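Local coordinates for sugar ABC transporter (Sugar-binding protein) (Bacillus halodurans, PDB 4YO7) that binds myo-inositol and probably serves as the solute-binding component of a sugar-type ABC transporter, at residues A[55-60]-A[264-269]. Sequence-based numbering, arbitrary orientation.
Sequences LDEFLT and TPAALE. With INS (1,2,3,4,5,6-hexahydroxy-cyclohexane), chain F.
The CG2 methyl of T264 meets both E57 and F58. The methyl lies 4.4 Å from E57 CG and equally far from F58 CB, so the touch is light. E57 sets its CG anti to the backbone N (chi1 -171°) and then bends at chi2. The bend brings the carboxylate to the start of helix 265-272, where OE2 sits 4.2 Å from A266 CB. A water links the two segments. It donates to E57 OE2 at 2.8 Å and accepts from A266 N at 3.0 Å. A first-turn N-H of one helix is thus tied to an acid on the first turn of the other. The negative carboxylate near a helix N-terminus is probably favourable.

Both helices start here, each with a side-chain cap. D56 OD1 takes the N-H of L59, and T264 OG1 takes the N-H of A267 at 3.2 Å. D56 also grips the bound myo-inositol. Its OD1 accepts from INS O2 at 2.8 Å and its OD2 from INS O1 at 2.7 Å. The capping bond from L59 N probably helps to hold the carboxylate that binds the ligand. F58 CB lies 3.3 Å from INS O2, and the F58 side chain also touches N133, Q282 and A284.

This is a bridge across the mouth of the ligand cleft in a protein of the periplasmic-binding-protein fold, with two parallel-sheet lobes. Helix 57-70 follows strand 46-52 of the six-stranded sheet. Helix 265-272 follows strand 257-259, at an edge of the four-stranded sheet. The contact is consistent with the closed, ligand-bound form. Helix 237-249 flanks it, with E238 beside E57, L241 beside A266, and D237 accepting from T264 N.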
loop_
_atom_site.group_PDB
_atom_site.type_symbol
_atom_site.label_atom_id
_atom_site.label_comp_id
_atom_site.label_asym_id
_atom_site.label_seq_id
_atom_site.Cartn_x
_atom_site.Cartn_y
_atom_site.Cartn_z
ATOM N N LEU A 55 10.057 5.678 -2.281
ATOM C CA LEU A 55 9.719 5.273 -3.643
ATOM C C LEU A 55 9.885 3.768 -3.826
ATOM O O LEU A 55 10.727 3.299 -4.591
ATOM C CB LEU A 55 10.563 6.063 -4.644
ATOM C CG LEU A 55 10.232 7.562 -4.603
ATOM C CD1 LEU A 55 11.237 8.321 -5.459
ATOM C CD2 LEU A 55 8.828 7.861 -5.071
ATOM N N ASP A 56 9.054 3.005 -3.134
ATOM C CA ASP A 56 9.093 1.558 -3.282
ATOM C C ASP A 56 8.319 1.128 -4.542
ATOM O O ASP A 56 7.874 1.986 -5.317
ATOM C CB ASP A 56 8.597 0.868 -1.999
ATOM C CG ASP A 56 7.149 1.198 -1.626
ATOM O OD1 ASP A 56 6.300 1.340 -2.520
ATOM O OD2 ASP A 56 6.845 1.256 -0.398
ATOM N N GLU A 57 8.218 -0.179 -4.779
ATOM C CA GLU A 57 7.699 -0.667 -6.058
ATOM C C GLU A 57 6.316 -0.074 -6.358
ATOM O O GLU A 57 6.096 0.503 -7.415
ATOM C CB GLU A 57 7.643 -2.197 -6.080
ATOM C CG GLU A 57 7.321 -2.808 -7.461
ATOM C CD GLU A 57 8.510 -2.866 -8.409
ATOM O OE1 GLU A 57 9.650 -2.553 -7.994
ATOM O OE2 GLU A 57 8.302 -3.245 -9.581
ATOM N N PHE A 58 5.392 -0.196 -5.425
ATOM C CA PHE A 58 4.045 0.311 -5.635
ATOM C C PHE A 58 3.989 1.837 -5.585
ATOM O O PHE A 58 3.350 2.481 -6.443
ATOM C CB PHE A 58 3.091 -0.301 -4.611
ATOM C CG PHE A 58 1.705 0.272 -4.660
ATOM C CD1 PHE A 58 0.762 -0.248 -5.541
ATOM C CD2 PHE A 58 1.347 1.343 -3.868
ATOM C CE1 PHE A 58 -0.521 0.279 -5.601
ATOM C CE2 PHE A 58 0.051 1.876 -3.938
ATOM C CZ PHE A 58 -0.866 1.331 -4.806
ATOM N N LEU A 59 4.669 2.446 -4.613
ATOM C CA LEU A 59 4.522 3.877 -4.414
ATOM C C LEU A 59 5.155 4.669 -5.555
ATOM O O LEU A 59 4.781 5.812 -5.808
ATOM C CB LEU A 59 5.089 4.303 -3.064
ATOM C CG LEU A 59 4.205 3.952 -1.868
ATOM C CD1 LEU A 59 4.942 4.309 -0.603
ATOM C CD2 LEU A 59 2.798 4.628 -1.904
ATOM N N THR A 60 6.083 4.056 -6.275
ATOM C CA THR A 60 6.659 4.736 -7.426
ATOM C C THR A 60 5.587 4.998 -8.472
ATOM O O THR A 60 5.553 6.069 -9.080
ATOM C CB THR A 60 7.828 3.939 -8.031
ATOM O OG1 THR A 60 8.884 3.897 -7.072
ATOM C CG2 THR A 60 8.356 4.608 -9.312
ATOM N N THR A 264 0.830 -5.168 -8.904
ATOM C CA THR A 264 1.831 -4.427 -9.664
ATOM C C THR A 264 2.108 -5.129 -10.993
ATOM O O THR A 264 1.796 -6.307 -11.172
ATOM C CB THR A 264 3.166 -4.312 -8.928
ATOM O OG1 THR A 264 3.664 -5.628 -8.671
ATOM C CG2 THR A 264 3.022 -3.539 -7.627
ATOM N N PRO A 265 2.706 -4.399 -11.940
ATOM C CA PRO A 265 3.052 -5.090 -13.178
ATOM C C PRO A 265 3.956 -6.308 -12.976
ATOM O O PRO A 265 3.763 -7.309 -13.668
ATOM C CB PRO A 265 3.753 -3.994 -13.983
ATOM C CG PRO A 265 3.028 -2.751 -13.592
ATOM C CD PRO A 265 2.791 -2.934 -12.090
ATOM N N ALA A 266 4.915 -6.225 -12.056
ATOM C CA ALA A 266 5.767 -7.367 -11.742
ATOM C C ALA A 266 4.925 -8.551 -11.278
ATOM O O ALA A 266 5.192 -9.675 -11.647
ATOM C CB ALA A 266 6.791 -7.002 -10.677
ATOM N N ALA A 267 3.922 -8.291 -10.446
ATOM C CA ALA A 267 3.075 -9.349 -9.929
ATOM C C ALA A 267 2.232 -9.965 -11.036
ATOM O O ALA A 267 2.052 -11.178 -11.097
ATOM C CB ALA A 267 2.176 -8.798 -8.826
ATOM N N LEU A 268 1.708 -9.125 -11.924
ATOM C CA LEU A 268 0.839 -9.620 -12.975
ATOM C C LEU A 268 1.632 -10.498 -13.936
ATOM O O LEU A 268 1.119 -11.499 -14.418
ATOM C CB LEU A 268 0.158 -8.464 -13.731
ATOM C CG LEU A 268 -0.794 -7.607 -12.897
ATOM C CD1 LEU A 268 -1.236 -6.408 -13.716
ATOM C CD2 LEU A 268 -1.997 -8.407 -12.438
ATOM N N GLU A 269 2.894 -10.138 -14.167
ATOM C CA GLU A 269 3.770 -10.951 -14.994
ATOM C C GLU A 269 4.009 -12.308 -14.331
ATOM O O GLU A 269 4.042 -13.341 -15.002
ATOM C CB GLU A 269 5.101 -10.250 -15.233
ATOM C CG GLU A 269 6.015 -10.982 -16.217
ATOM C CD GLU A 269 7.481 -10.611 -16.059
ATOM O OE1 GLU A 269 7.787 -9.610 -15.376
ATOM O OE2 GLU A 269 8.334 -11.333 -16.618
HETATM C C1 INS F . 3.547 0.354 0.856
HETATM C C2 INS F . 3.966 -0.593 -0.263
HETATM C C3 INS F . 2.948 -1.730 -0.352
HETATM C C4 INS F . 1.539 -1.196 -0.633
HETATM C C5 INS F . 1.144 -0.201 0.479
HETATM C C6 INS F . 2.168 0.922 0.564
HETATM O O1 INS F . 4.479 1.466 0.958
HETATM O O2 INS F . 3.967 0.147 -1.482
HETATM O O3 INS F . 3.397 -2.605 -1.429
HETATM O O4 INS F . 0.595 -2.277 -0.600
HETATM O O5 INS F . -0.128 0.375 0.135
HETATM O O6 INS F . 1.781 1.802 1.690
HETATM O O HOH W 1 5.988 -3.623 -11.166
#